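Local coordinates for La-related protein 7 homolog (Schizosaccharomyces pombe, PDB 6TZN), which binds telomerase RNA ter1 and promotes its assembly with the catalytic subunit trt1, here represented by its C-terminal xRRM domain, at residues L13-L19 / T57-W63; C72-F76 / L102-L106; S26-S30 / P47-Y52; L19-T23 / Q83-D87. All blocks are in the same frame, centred on the assembly; numbering follows the deposited sequence.

Interaction 1. Residues L13-L19 / T57-W63; sequences LTRIKNL and TEAIIRW. With NO3 (nitrate ion), chain B.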
loop_
_atom_site.group_PDB
_atom_site.type_symbol
_atom_site.label_atom_id
_atom_site.label_comp_id
_atom_site.label_asym_id
_atom_site.label_seq_id
_atom_site.Cartn_x
_atom_site.Cartn_y
_atom_site.Cartn_z
ATOM N N LEU A 13 -5.023 4.680 -7.149
ATOM C CA LEU A 13 -4.527 5.052 -5.826
ATOM C C LEU A 13 -5.050 4.097 -4.763
ATOM O O LEU A 13 -6.260 3.867 -4.673
ATOM C CB LEU A 13 -4.982 6.467 -5.465
ATOM C CG LEU A 13 -4.722 7.580 -6.473
ATOM C CD1 LEU A 13 -5.343 8.874 -5.964
ATOM C CD2 LEU A 13 -3.223 7.751 -6.713
ATOM N N THR A 14 -4.148 3.568 -3.937
ATOM C CA THR A 14 -4.536 2.769 -2.780
ATOM C C THR A 14 -3.939 3.372 -1.519
ATOM O O THR A 14 -2.743 3.672 -1.470
ATOM C CB THR A 14 -4.093 1.301 -2.888
ATOM O OG1 THR A 14 -2.661 1.214 -2.879
ATOM C CG2 THR A 14 -4.661 0.654 -4.146
ATOM N N ARG A 15 -4.765 3.535 -0.498
ATOM C CA ARG A 15 -4.270 3.895 0.817
ATOM C C ARG A 15 -3.894 2.616 1.546
ATOM O O ARG A 15 -4.674 1.658 1.568
ATOM C CB ARG A 15 -5.347 4.631 1.606
ATOM C CG ARG A 15 -4.967 4.862 3.060
ATOM C CD ARG A 15 -6.002 5.696 3.776
ATOM N NE ARG A 15 -5.808 7.112 3.493
ATOM C CZ ARG A 15 -6.592 7.829 2.699
ATOM N NH1 ARG A 15 -7.636 7.265 2.105
ATOM N NH2 ARG A 15 -6.332 9.113 2.503
ATOM N N ILE A 16 -2.690 2.583 2.106
ATOM C CA ILE A 16 -2.246 1.493 2.964
ATOM C C ILE A 16 -2.304 1.990 4.397
ATOM O O ILE A 16 -1.749 3.051 4.706
ATOM C CB ILE A 16 -0.815 1.046 2.613
ATOM C CG1 ILE A 16 -0.652 0.828 1.105
ATOM C CG2 ILE A 16 -0.437 -0.192 3.424
ATOM C CD1 ILE A 16 -1.524 -0.266 0.551
ATOM N N LYS A 17 -2.988 1.253 5.264
ATOM C CA LYS A 17 -3.130 1.627 6.664
ATOM C C LYS A 17 -2.473 0.597 7.570
ATOM O O LYS A 17 -2.365 -0.586 7.227
ATOM C CB LYS A 17 -4.605 1.758 7.060
ATOM C CG LYS A 17 -5.330 2.858 6.309
ATOM C CD LYS A 17 -6.687 3.151 6.913
ATOM C CE LYS A 17 -7.641 1.990 6.734
ATOM N NZ LYS A 17 -8.952 2.288 7.372
ATOM N N ASN A 18 -2.057 1.072 8.751
ATOM C CA ASN A 18 -1.458 0.256 9.808
ATOM C C ASN A 18 -0.026 -0.169 9.499
ATOM O O ASN A 18 0.443 -1.202 9.981
ATOM C CB ASN A 18 -2.352 -0.913 10.224
ATOM C CG ASN A 18 -3.721 -0.445 10.638
ATOM O OD1 ASN A 18 -3.851 0.508 11.412
ATOM N ND2 ASN A 18 -4.756 -1.095 10.118
ATOM N N LEU A 19 0.685 0.646 8.725
ATOM C CA LEU A 19 2.125 0.485 8.605
ATOM C C LEU A 19 2.794 0.783 9.943
ATOM O O LEU A 19 2.283 1.557 10.761
ATOM C CB LEU A 19 2.672 1.464 7.569
ATOM C CG LEU A 19 2.258 1.181 6.125
ATOM C CD1 LEU A 19 2.473 2.409 5.259
ATOM C CD2 LEU A 19 3.035 -0.015 5.587
ATOM N N THR A 57 1.322 6.215 9.962
ATOM C CA THR A 57 1.007 4.799 9.828
ATOM C C THR A 57 0.255 4.506 8.539
ATOM O O THR A 57 -0.247 3.391 8.363
ATOM C CB THR A 57 0.217 4.304 11.043
ATOM O OG1 THR A 57 -1.017 5.023 11.130
ATOM C CG2 THR A 57 1.013 4.492 12.329
ATOM N N GLU A 58 0.159 5.483 7.642
ATOM C CA GLU A 58 -0.542 5.326 6.377
ATOM C C GLU A 58 0.335 5.839 5.247
ATOM O O GLU A 58 1.205 6.695 5.448
ATOM C CB GLU A 58 -1.878 6.087 6.372
ATOM C CG GLU A 58 -2.855 5.627 7.441
ATOM C CD GLU A 58 -4.171 6.382 7.409
ATOM O OE1 GLU A 58 -4.332 7.271 6.546
ATOM O OE2 GLU A 58 -5.042 6.084 8.255
ATOM N N ALA A 59 0.108 5.295 4.054
ATOM C CA ALA A 59 0.739 5.786 2.838
ATOM C C ALA A 59 -0.291 5.758 1.721
ATOM O O ALA A 59 -1.268 5.007 1.772
ATOM C CB ALA A 59 1.944 4.923 2.445
ATOM N N ILE A 60 -0.064 6.571 0.694
ATOM C CA ILE A 60 -0.863 6.507 -0.529
ATOM C C ILE A 60 0.041 6.019 -1.650
ATOM O O ILE A 60 1.098 6.606 -1.901
ATOM C CB ILE A 60 -1.502 7.859 -0.885
ATOM C CG1 ILE A 60 -2.489 8.283 0.207
ATOM C CG2 ILE A 60 -2.180 7.770 -2.249
ATOM C CD1 ILE A 60 -3.172 9.607 -0.059
ATOM N N ILE A 61 -0.367 4.937 -2.310
ATOM C CA ILE A 61 0.393 4.348 -3.404
ATOM C C ILE A 61 -0.261 4.739 -4.723
ATOM O O ILE A 61 -1.467 4.525 -4.915
ATOM C CB ILE A 61 0.455 2.813 -3.279
ATOM C CG1 ILE A 61 0.732 2.371 -1.833
ATOM C CG2 ILE A 61 1.488 2.253 -4.259
ATOM C CD1 ILE A 61 2.024 2.921 -1.243
ATOM N N ARG A 62 0.527 5.305 -5.636
ATOM C CA ARG A 62 0.101 5.541 -7.013
ATOM C C ARG A 62 0.648 4.387 -7.845
ATOM O O ARG A 62 1.854 4.315 -8.110
ATOM C CB ARG A 62 0.613 6.893 -7.519
ATOM C CG ARG A 62 0.026 7.364 -8.862
ATOM C CD ARG A 62 0.693 6.692 -10.061
ATOM N NE ARG A 62 0.690 7.550 -11.238
ATOM C CZ ARG A 62 0.593 7.134 -12.497
ATOM N NH1 ARG A 62 0.434 5.845 -12.784
ATOM N NH2 ARG A 62 0.646 8.026 -13.479
ATOM N N TRP A 63 -0.241 3.486 -8.257
ATOM C CA TRP A 63 0.154 2.320 -9.028
ATOM C C TRP A 63 0.277 2.682 -10.501
ATOM O O TRP A 63 -0.280 3.677 -10.971
ATOM C CB TRP A 63 -0.871 1.203 -8.837
ATOM C CG TRP A 63 -0.832 0.670 -7.444
ATOM C CD1 TRP A 63 -1.610 1.062 -6.384
ATOM C CD2 TRP A 63 0.054 -0.335 -6.943
ATOM N NE1 TRP A 63 -1.270 0.345 -5.259
ATOM C CE2 TRP A 63 -0.242 -0.510 -5.571
ATOM C CE3 TRP A 63 1.072 -1.102 -7.519
ATOM C CZ2 TRP A 63 0.439 -1.429 -4.773
ATOM C CZ3 TRP A 63 1.748 -2.013 -6.728
ATOM C CH2 TRP A 63 1.430 -2.168 -5.366
HETATM N N NO3 B . 1.984 10.876 -11.368
HETATM O O1 NO3 B . 1.566 10.184 -10.408
HETATM O O2 NO3 B . 2.841 11.770 -11.166
HETATM O O3 NO3 B . 1.548 10.699 -12.539
HETATM O O HOH W 1 -3.105 3.609 9.948
#

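Interaction 2. Residues C72-F76 / L102-L106; sequences CINAF and LIAEL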
loop_
_atom_site.group_PDB
_atom_site.type_symbol
_atom_site.label_atom_id
_atom_site.label_comp_id
_atom_site.label_asym_id
_atom_site.label_seq_id
_atom_site.Cartn_x
_atom_site.Cartn_y
_atom_site.Cartn_z
ATOM N N CYS A 72 -3.342 -5.102 -5.537
ATOM C CA CYS A 72 -2.943 -4.722 -4.187
ATOM C C CYS A 72 -4.111 -4.861 -3.214
ATOM O O CYS A 72 -3.965 -5.432 -2.123
ATOM C CB CYS A 72 -2.422 -3.286 -4.208
ATOM S SG CYS A 72 -2.031 -2.624 -2.583
ATOM N N ILE A 73 -5.280 -4.336 -3.587
ATOM C CA ILE A 73 -6.451 -4.432 -2.716
ATOM C C ILE A 73 -6.776 -5.889 -2.414
ATOM O O ILE A 73 -7.012 -6.267 -1.259
ATOM C CB ILE A 73 -7.655 -3.707 -3.344
ATOM C CG1 ILE A 73 -7.346 -2.225 -3.564
ATOM C CG2 ILE A 73 -8.893 -3.890 -2.474
ATOM C CD1 ILE A 73 -6.906 -1.518 -2.330
ATOM N N ASN A 74 -6.782 -6.734 -3.450
ATOM C CA ASN A 74 -7.109 -8.144 -3.253
ATOM C C ASN A 74 -6.079 -8.827 -2.365
ATOM O O ASN A 74 -6.428 -9.667 -1.527
ATOM C CB ASN A 74 -7.198 -8.853 -4.604
ATOM C CG ASN A 74 -8.394 -8.406 -5.418
ATOM O OD1 ASN A 74 -9.356 -7.866 -4.876
ATOM N ND2 ASN A 74 -8.340 -8.632 -6.730
ATOM N N ALA A 75 -4.802 -8.478 -2.535
ATOM C CA ALA A 75 -3.734 -9.119 -1.775
ATOM C C ALA A 75 -3.900 -8.889 -0.276
ATOM O O ALA A 75 -3.807 -9.830 0.522
ATOM C CB ALA A 75 -2.382 -8.592 -2.251
ATOM N N PHE A 76 -4.124 -7.639 0.134
ATOM C CA PHE A 76 -4.260 -7.374 1.562
ATOM C C PHE A 76 -5.596 -7.827 2.126
ATOM O O PHE A 76 -5.691 -8.074 3.334
ATOM C CB PHE A 76 -3.993 -5.904 1.877
ATOM C CG PHE A 76 -2.547 -5.534 1.783
ATOM C CD1 PHE A 76 -1.671 -5.850 2.811
ATOM C CD2 PHE A 76 -2.054 -4.907 0.646
ATOM C CE1 PHE A 76 -0.335 -5.525 2.721
ATOM C CE2 PHE A 76 -0.719 -4.574 0.549
ATOM C CZ PHE A 76 0.146 -4.880 1.593
ATOM N N LEU A 102 -2.422 -4.923 8.337
ATOM C CA LEU A 102 -2.330 -4.033 7.189
ATOM C C LEU A 102 -3.614 -4.087 6.358
ATOM O O LEU A 102 -4.165 -5.163 6.092
ATOM C CB LEU A 102 -1.133 -4.437 6.327
ATOM C CG LEU A 102 0.221 -4.107 6.968
ATOM C CD1 LEU A 102 1.323 -4.961 6.383
ATOM C CD2 LEU A 102 0.535 -2.628 6.776
ATOM N N ILE A 103 -4.074 -2.911 5.931
ATOM C CA ILE A 103 -5.297 -2.738 5.157
ATOM C C ILE A 103 -4.963 -1.900 3.932
ATOM O O ILE A 103 -4.181 -0.949 4.020
ATOM C CB ILE A 103 -6.366 -2.012 6.002
ATOM C CG1 ILE A 103 -6.847 -2.904 7.145
ATOM C CG2 ILE A 103 -7.539 -1.531 5.129
ATOM C CD1 ILE A 103 -7.772 -2.200 8.098
ATOM N N ALA A 104 -5.551 -2.245 2.789
ATOM C CA ALA A 104 -5.436 -1.435 1.582
ATOM C C ALA A 104 -6.830 -1.087 1.079
ATOM O O ALA A 104 -7.694 -1.965 0.981
ATOM C CB ALA A 104 -4.632 -2.148 0.489
ATOM N N GLU A 105 -7.043 0.185 0.758
ATOM C CA GLU A 105 -8.329 0.682 0.284
ATOM C C GLU A 105 -8.123 1.520 -0.969
ATOM O O GLU A 105 -7.201 2.338 -1.031
ATOM C CB GLU A 105 -9.008 1.572 1.338
ATOM C CG GLU A 105 -9.056 1.000 2.743
ATOM C CD GLU A 105 -9.595 1.994 3.757
ATOM O OE1 GLU A 105 -10.171 1.548 4.774
ATOM O OE2 GLU A 105 -9.445 3.218 3.542
ATOM N N LEU A 106 -8.998 1.333 -1.952
ATOM C CA LEU A 106 -8.958 2.150 -3.154
ATOM C C LEU A 106 -9.481 3.542 -2.830
ATOM O O LEU A 106 -10.524 3.689 -2.183
ATOM C CB LEU A 106 -9.822 1.506 -4.236
ATOM C CG LEU A 106 -9.684 2.081 -5.647
ATOM C CD1 LEU A 106 -8.335 1.724 -6.253
ATOM C CD2 LEU A 106 -10.832 1.574 -6.524
HETATM O O HOH W 2 -7.476 -4.767 0.940
HETATM O O HOH W 3 -6.515 -6.341 5.469
#

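Interaction 3. Residues S26-S30 / P47-Y52; sequences STIHS and PMYIDY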
loop_
_atom_site.group_PDB
_atom_site.type_symbol
_atom_site.label_atom_id
_atom_site.label_comp_id
_atom_site.label_asym_id
_atom_site.label_seq_id
_atom_site.Cartn_x
_atom_site.Cartn_y
_atom_site.Cartn_z
ATOM N N SER A 26 11.409 2.752 1.201
ATOM C CA SER A 26 12.066 1.562 0.671
ATOM C C SER A 26 11.442 0.290 1.235
ATOM O O SER A 26 11.177 -0.669 0.493
ATOM C CB SER A 26 13.558 1.601 0.990
ATOM O OG SER A 26 14.187 0.406 0.571
ATOM N N THR A 27 11.192 0.265 2.546
ATOM C CA THR A 27 10.563 -0.902 3.152
ATOM C C THR A 27 9.144 -1.080 2.641
ATOM O O THR A 27 8.729 -2.204 2.346
ATOM C CB THR A 27 10.579 -0.795 4.679
ATOM O OG1 THR A 27 11.926 -0.620 5.127
ATOM C CG2 THR A 27 9.998 -2.055 5.322
ATOM N N ILE A 28 8.385 0.015 2.522
ATOM C CA ILE A 28 7.030 -0.090 1.985
ATOM C C ILE A 28 7.058 -0.676 0.580
ATOM O O ILE A 28 6.269 -1.566 0.246
ATOM C CB ILE A 28 6.306 1.270 2.026
ATOM C CG1 ILE A 28 6.155 1.767 3.465
ATOM C CG2 ILE A 28 4.958 1.176 1.318
ATOM C CD1 ILE A 28 5.825 3.258 3.547
ATOM N N HIS A 29 7.981 -0.206 -0.256
ATOM C CA HIS A 29 8.091 -0.738 -1.611
ATOM C C HIS A 29 8.361 -2.239 -1.589
ATOM O O HIS A 29 7.706 -3.014 -2.297
ATOM C CB HIS A 29 9.197 0.000 -2.371
ATOM C CG HIS A 29 9.288 -0.378 -3.816
ATOM N ND1 HIS A 29 8.924 0.481 -4.830
ATOM C CD2 HIS A 29 9.704 -1.517 -4.417
ATOM C CE1 HIS A 29 9.114 -0.112 -5.995
ATOM N NE2 HIS A 29 9.580 -1.328 -5.772
ATOM N N SER A 30 9.319 -2.671 -0.766
ATOM C CA SER A 30 9.644 -4.091 -0.685
ATOM C C SER A 30 8.472 -4.898 -0.147
ATOM O O SER A 30 8.194 -6.003 -0.637
ATOM C CB SER A 30 10.870 -4.294 0.203
ATOM O OG SER A 30 12.006 -3.704 -0.394
ATOM N N PRO A 47 4.533 -0.156 -8.033
ATOM C CA PRO A 47 4.068 1.010 -7.285
ATOM C C PRO A 47 4.910 2.198 -7.704
ATOM O O PRO A 47 6.023 2.393 -7.206
ATOM C CB PRO A 47 4.321 0.615 -5.825
ATOM C CG PRO A 47 5.467 -0.350 -5.888
ATOM C CD PRO A 47 5.491 -0.964 -7.265
ATOM N N MET A 48 4.397 2.981 -8.649
ATOM C CA MET A 48 5.218 4.013 -9.267
ATOM C C MET A 48 5.646 5.061 -8.252
ATOM O O MET A 48 6.810 5.479 -8.229
ATOM C CB MET A 48 4.456 4.684 -10.400
ATOM C CG MET A 48 5.301 5.712 -11.102
ATOM S SD MET A 48 4.406 6.493 -12.432
ATOM C CE MET A 48 3.665 5.038 -13.113
ATOM N N TYR A 49 4.718 5.514 -7.418
ATOM C CA TYR A 49 5.033 6.496 -6.392
ATOM C C TYR A 49 4.426 6.068 -5.072
ATOM O O TYR A 49 3.316 5.529 -5.023
ATOM C CB TYR A 49 4.538 7.890 -6.789
ATOM C CG TYR A 49 5.162 8.357 -8.080
ATOM C CD1 TYR A 49 6.537 8.545 -8.172
ATOM C CD2 TYR A 49 4.391 8.577 -9.215
ATOM C CE1 TYR A 49 7.129 8.958 -9.348
ATOM C CE2 TYR A 49 4.975 9.009 -10.401
ATOM C CZ TYR A 49 6.348 9.181 -10.462
ATOM O OH TYR A 49 6.957 9.594 -11.624
ATOM N N ILE A 50 5.177 6.290 -4.007
ATOM C CA ILE A 50 4.744 6.021 -2.649
ATOM C C ILE A 50 4.777 7.348 -1.917
ATOM O O ILE A 50 5.847 7.951 -1.765
ATOM C CB ILE A 50 5.660 4.991 -1.974
ATOM C CG1 ILE A 50 5.600 3.662 -2.736
ATOM C CG2 ILE A 50 5.292 4.818 -0.502
ATOM C CD1 ILE A 50 6.602 2.638 -2.253
ATOM N N ASP A 51 3.612 7.826 -1.494
ATOM C CA ASP A 51 3.532 9.051 -0.706
ATOM C C ASP A 51 3.503 8.642 0.759
ATOM O O ASP A 51 2.519 8.063 1.236
ATOM C CB ASP A 51 2.295 9.866 -1.080
ATOM C CG ASP A 51 2.284 10.310 -2.548
ATOM O OD1 ASP A 51 3.322 10.239 -3.249
ATOM O OD2 ASP A 51 1.213 10.746 -3.002
ATOM N N TYR A 52 4.591 8.913 1.474
ATOM C CA TYR A 52 4.706 8.477 2.855
ATOM C C TYR A 52 5.540 9.484 3.628
ATOM O O TYR A 52 6.582 9.928 3.145
ATOM C CB TYR A 52 5.347 7.086 2.967
ATOM C CG TYR A 52 5.548 6.686 4.403
ATOM C CD1 TYR A 52 4.466 6.338 5.206
ATOM C CD2 TYR A 52 6.812 6.717 4.979
ATOM C CE1 TYR A 52 4.640 6.002 6.537
ATOM C CE2 TYR A 52 6.996 6.377 6.307
ATOM C CZ TYR A 52 5.912 6.025 7.079
ATOM O OH TYR A 52 6.089 5.717 8.402
HETATM O O HOH W 4 7.648 3.233 -5.578
#

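Interaction 4. Residues L19-T23 / Q83-D87; sequences LHPLT and QNSHD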
loop_
_atom_site.group_PDB
_atom_site.type_symbol
_atom_site.label_atom_id
_atom_site.label_comp_id
_atom_site.label_asym_id
_atom_site.label_seq_id
_atom_site.Cartn_x
_atom_site.Cartn_y
_atom_site.Cartn_z
ATOM N N LEU A 19 0.685 0.646 8.725
ATOM C CA LEU A 19 2.125 0.485 8.605
ATOM C C LEU A 19 2.794 0.783 9.943
ATOM O O LEU A 19 2.283 1.557 10.761
ATOM C CB LEU A 19 2.672 1.464 7.569
ATOM C CG LEU A 19 2.258 1.181 6.125
ATOM C CD1 LEU A 19 2.473 2.409 5.259
ATOM C CD2 LEU A 19 3.035 -0.015 5.587
ATOM N N HIS A 20 3.939 0.157 10.167
ATOM C CA HIS A 20 4.739 0.512 11.330
ATOM C C HIS A 20 5.129 1.988 11.251
ATOM O O HIS A 20 5.591 2.446 10.196
ATOM C CB HIS A 20 5.982 -0.359 11.413
ATOM C CG HIS A 20 6.708 -0.230 12.712
ATOM N ND1 HIS A 20 7.473 0.874 13.036
ATOM C CD2 HIS A 20 6.757 -1.053 13.785
ATOM C CE1 HIS A 20 7.965 0.719 14.251
ATOM N NE2 HIS A 20 7.544 -0.439 14.729
ATOM N N PRO A 21 4.951 2.761 12.329
ATOM C CA PRO A 21 5.123 4.220 12.218
ATOM C C PRO A 21 6.543 4.653 11.900
ATOM O O PRO A 21 6.740 5.783 11.441
ATOM C CB PRO A 21 4.672 4.739 13.593
ATOM C CG PRO A 21 4.851 3.566 14.511
ATOM C CD PRO A 21 4.489 2.361 13.668
ATOM N N LEU A 22 7.541 3.805 12.132
ATOM C CA LEU A 22 8.922 4.201 11.909
ATOM C C LEU A 22 9.519 3.568 10.655
ATOM O O LEU A 22 10.742 3.545 10.492
ATOM C CB LEU A 22 9.761 3.986 13.169
ATOM C CG LEU A 22 9.320 4.919 14.319
ATOM C CD1 LEU A 22 9.825 4.432 15.661
ATOM C CD2 LEU A 22 9.747 6.369 14.073
ATOM N N THR A 23 8.667 3.087 9.745
ATOM C CA THR A 23 9.118 2.503 8.491
ATOM C C THR A 23 9.537 3.605 7.512
ATOM O O THR A 23 9.601 4.790 7.860
ATOM C CB THR A 23 8.050 1.555 7.941
ATOM O OG1 THR A 23 8.650 0.668 6.990
ATOM C CG2 THR A 23 6.895 2.316 7.273
ATOM N N GLN A 83 3.105 -5.593 9.997
ATOM C CA GLN A 83 4.511 -5.240 10.056
ATOM C C GLN A 83 4.975 -5.301 11.508
ATOM O O GLN A 83 4.438 -4.590 12.362
ATOM C CB GLN A 83 4.701 -3.840 9.488
ATOM C CG GLN A 83 5.758 -3.786 8.455
ATOM C CD GLN A 83 6.022 -2.389 7.943
ATOM O OE1 GLN A 83 5.246 -1.451 8.177
ATOM N NE2 GLN A 83 7.125 -2.242 7.234
ATOM N N ASN A 84 5.966 -6.148 11.787
ATOM C CA ASN A 84 6.449 -6.383 13.146
ATOM C C ASN A 84 7.570 -5.446 13.571
ATOM O O ASN A 84 7.905 -5.397 14.760
ATOM C CB ASN A 84 6.942 -7.821 13.274
ATOM C CG ASN A 84 5.841 -8.818 13.036
ATOM O OD1 ASN A 84 4.936 -8.940 13.859
ATOM N ND2 ASN A 84 5.893 -9.525 11.898
ATOM N N SER A 85 8.165 -4.719 12.640
ATOM C CA SER A 85 9.234 -3.789 12.957
ATOM C C SER A 85 9.312 -2.810 11.802
ATOM O O SER A 85 8.655 -2.982 10.776
ATOM C CB SER A 85 10.557 -4.529 13.121
ATOM O OG SER A 85 10.969 -5.058 11.869
ATOM N N HIS A 86 10.137 -1.780 11.971
ATOM C CA HIS A 86 10.199 -0.748 10.948
ATOM C C HIS A 86 10.760 -1.263 9.626
ATOM O O HIS A 86 10.503 -0.651 8.587
ATOM C CB HIS A 86 11.007 0.443 11.459
ATOM C CG HIS A 86 12.471 0.172 11.574
ATOM N ND1 HIS A 86 13.337 0.306 10.510
ATOM C CD2 HIS A 86 13.228 -0.207 12.631
ATOM C CE1 HIS A 86 14.563 0.010 10.903
ATOM N NE2 HIS A 86 14.525 -0.301 12.186
ATOM N N ASP A 87 11.515 -2.366 9.634
ATOM C CA ASP A 87 12.145 -2.879 8.420
ATOM C C ASP A 87 11.606 -4.246 8.018
ATOM O O ASP A 87 12.236 -4.952 7.223
ATOM C CB ASP A 87 13.675 -2.877 8.509
ATOM C CG ASP A 87 14.209 -3.618 9.720
ATOM O OD1 ASP A 87 13.455 -4.362 10.372
ATOM O OD2 ASP A 87 15.412 -3.448 10.035
#

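Interaction 1. Residues L13-L19 / T57-W63
A tryptophan indole reaches over the neighbouring strand and hydrogen-bonds to a threonine hydroxyl near one end of this antiparallel pair: Trp63 NE1 donates to Thr14 OG1 at 2.9 Å, with the oxygen close to the ring plane. Thr14 holds OG1 between its backbone N and carbonyl carbon (chi1 65°), which turns the hydroxyl to the indole edge and sets CG2 beside Trp63 NE1 and CD1. The backbones are joined by paired bonds at Thr14/Ile61 and Ile16/Ala59, the straightest being Ile61 N to Thr14 O (2.8 Å, 176°). On the face carrying Thr14, Ile16 CG1 meets Ile61 CG1 at 3.6 Å, and Leu19 CD1 covers the Ala59 methyl. The other face mixes charged groups with Leu13 and Ile60, which pack on helix 109-119. Glu58 lies alongside Lys17 and sends OE1 to Arg15 NE in a long salt bridge of 3.4 Å, the guanidinium and carboxylate planes 64° apart. Arg62 grips a nitrate, probably from the crystallisation liquor, through NE and NH2, while NH1 bonds to Trp63 O. The largely apolar face packs on helices 66-78 and 25-39, its buried Thr14 hydroxyl satisfied by the indole, while on the other the Arg15 and Lys17 charges are probably balanced in part by Glu58, Glu105 and Glu111.

Interaction 2. Residues C72-F76 / L102-L106
Helix 66-78 runs roughly antiparallel to edge strand 103-106, the short segment axes making an angle of 148° and approaching to 7.3 Å, with no direct hydrogen bond between them. Ala104 is the centre of the contact: its CB points to the helix and is met by Ile73 CD1 at 3.7 Å, by Phe76 CD2 at 3.8 Å and, more loosely, by Cys72 SG. The small methyl is consistent with the close approach of the helix. Although the CB of Ile73 does not face the strand, the bend of its side chain at chi2 (-55°) swings CD1 over the Ala104 carbonyl, 3.4 Å from Ala104 O, and against the following backbone. Phe76 straddles two residues: CD2 lies by Ala104, whereas CD1 touches Leu102 CB at 3.8 Å; Cys72 SG sits at the edge of the same ring, and Leu31 of helix 25-39 packs on it as well. Two waters bridge the backbones, one donating to both Ile73 O and Ala104 O, the other to Phe76 O and Leu102 O, so that carbonyls of the helix and the strand are joined through solvent. A helix packed along the fourth strand, on the side away from Glu105, is the second helix of the beta-alpha-beta-beta-alpha-beta RRM fold.

Interaction 3. Residues S26-S30 / P47-Y52
Two CH-pi contacts join helix 25-39 to the segment 47-52. Ile28 CD1 sits over one face of the Tyr52 ring, 3.8 Å from its centroid and displaced toward the CG side, with Tyr52 CG the nearest atom at 3.5 Å. The extended Ile28 chain (chi2 163°) carries the methyl there, crossing the tyrosine at about a right angle. In the second, the roles are reversed: the helix supplies the ring and the strand the C-H. Pro47 CG lies over the His29 imidazole, 4.0 Å from its centroid and 28° off the normal. The His29 ring is carried across to the proline by a chi1 of -174°, which sets CG opposite the backbone N.

Aliphatic contacts fill in between these rings. Ile50 CG2 meets Ile28 CG2 at 4.1 Å, and Ile50 CD1 reaches His29 CB at 3.7 Å; Ile50 also packs against Ile61 of the next strand.

Polar links lie at the margins. A water in the plane of the His29 ring lies 3.1 Å from His29 ND1; its very short approach to Pro47 O makes that link doubtful. Tyr52 OH bonds to the carbonyl of Glu56.

Met48 and Tyr49 both face Arg62, forming a classic beta bulge in the edge strand. The helix lying across this strand, with Ile28 and Ile50 between them, is the first helix of the RRM fold, covering the sheet face that carries Ile50 and Ile61, opposite the one packed by helix 109-119.

Interaction 4. Residues L19-T23 / Q83-D87
The His20 imidazole lies flat against the backbone of the opposite loop, the peptide between Ser85 and His86 covering one of its faces: His86 N stands 3.7 Å above the ring, over its centre, and Ser85 C nearer the rim. Pro21 CD covers the opposite face, so the ring is sandwiched between its own chain and the other. Its rotation is also fixed at ND1, which accepts a bond from Leu22 N at 3.1 Å and thereby braces the type I turn from His20 to Thr23.

The Gln83 amide spans the start and end of that turn. Its OE1 takes the backbone N-H of His20 at 2.9 Å, approached with a 28° tilt from the carbonyl plane, while NE2 donates to Thr23 OG1 in a longer bond and also serves the carbonyl of Asp88. In the RRM fold these are the loop between the first strand and first helix and the loop between the second helix and last strand, and Gln83 also touches Thr27 and Leu31 of that first helix.

Thr23 and Gln83 side chains cross at about a right angle. Thr23 OG1, turned away from the backbone N by a chi1 of -161°, receives Gln83 NE2 and donates to His86 O at 2.8 Å. His86 turns its ring outward; its CB rests against Leu22, 3.3 Å from Leu22 O and 4.1 Å from Leu22 CB.

Overall arrangement
From the N terminus, strand 13-17 enters interaction 1, which closes a loop through helix 25-39 and strand 47-51 when strand 58-63 returns beside it. Interaction 3 lies wholly within that loop and fixes the first helix to outer strand 47-51. Helix 66-78 follows, and interaction 2 closes a separate, later loop with strand 103-106, on the other side of strand 13-17. Interaction 4 shares Leu19 with interaction 1 and crosses both it and interaction 2 along the chain, while enclosing interaction 3; it ties together the loops at one end of the sheet. Leu102 of interaction 2 packs on Leu19, and Trp63 of interaction 1 on Cys72, linking sheet, helices and loops.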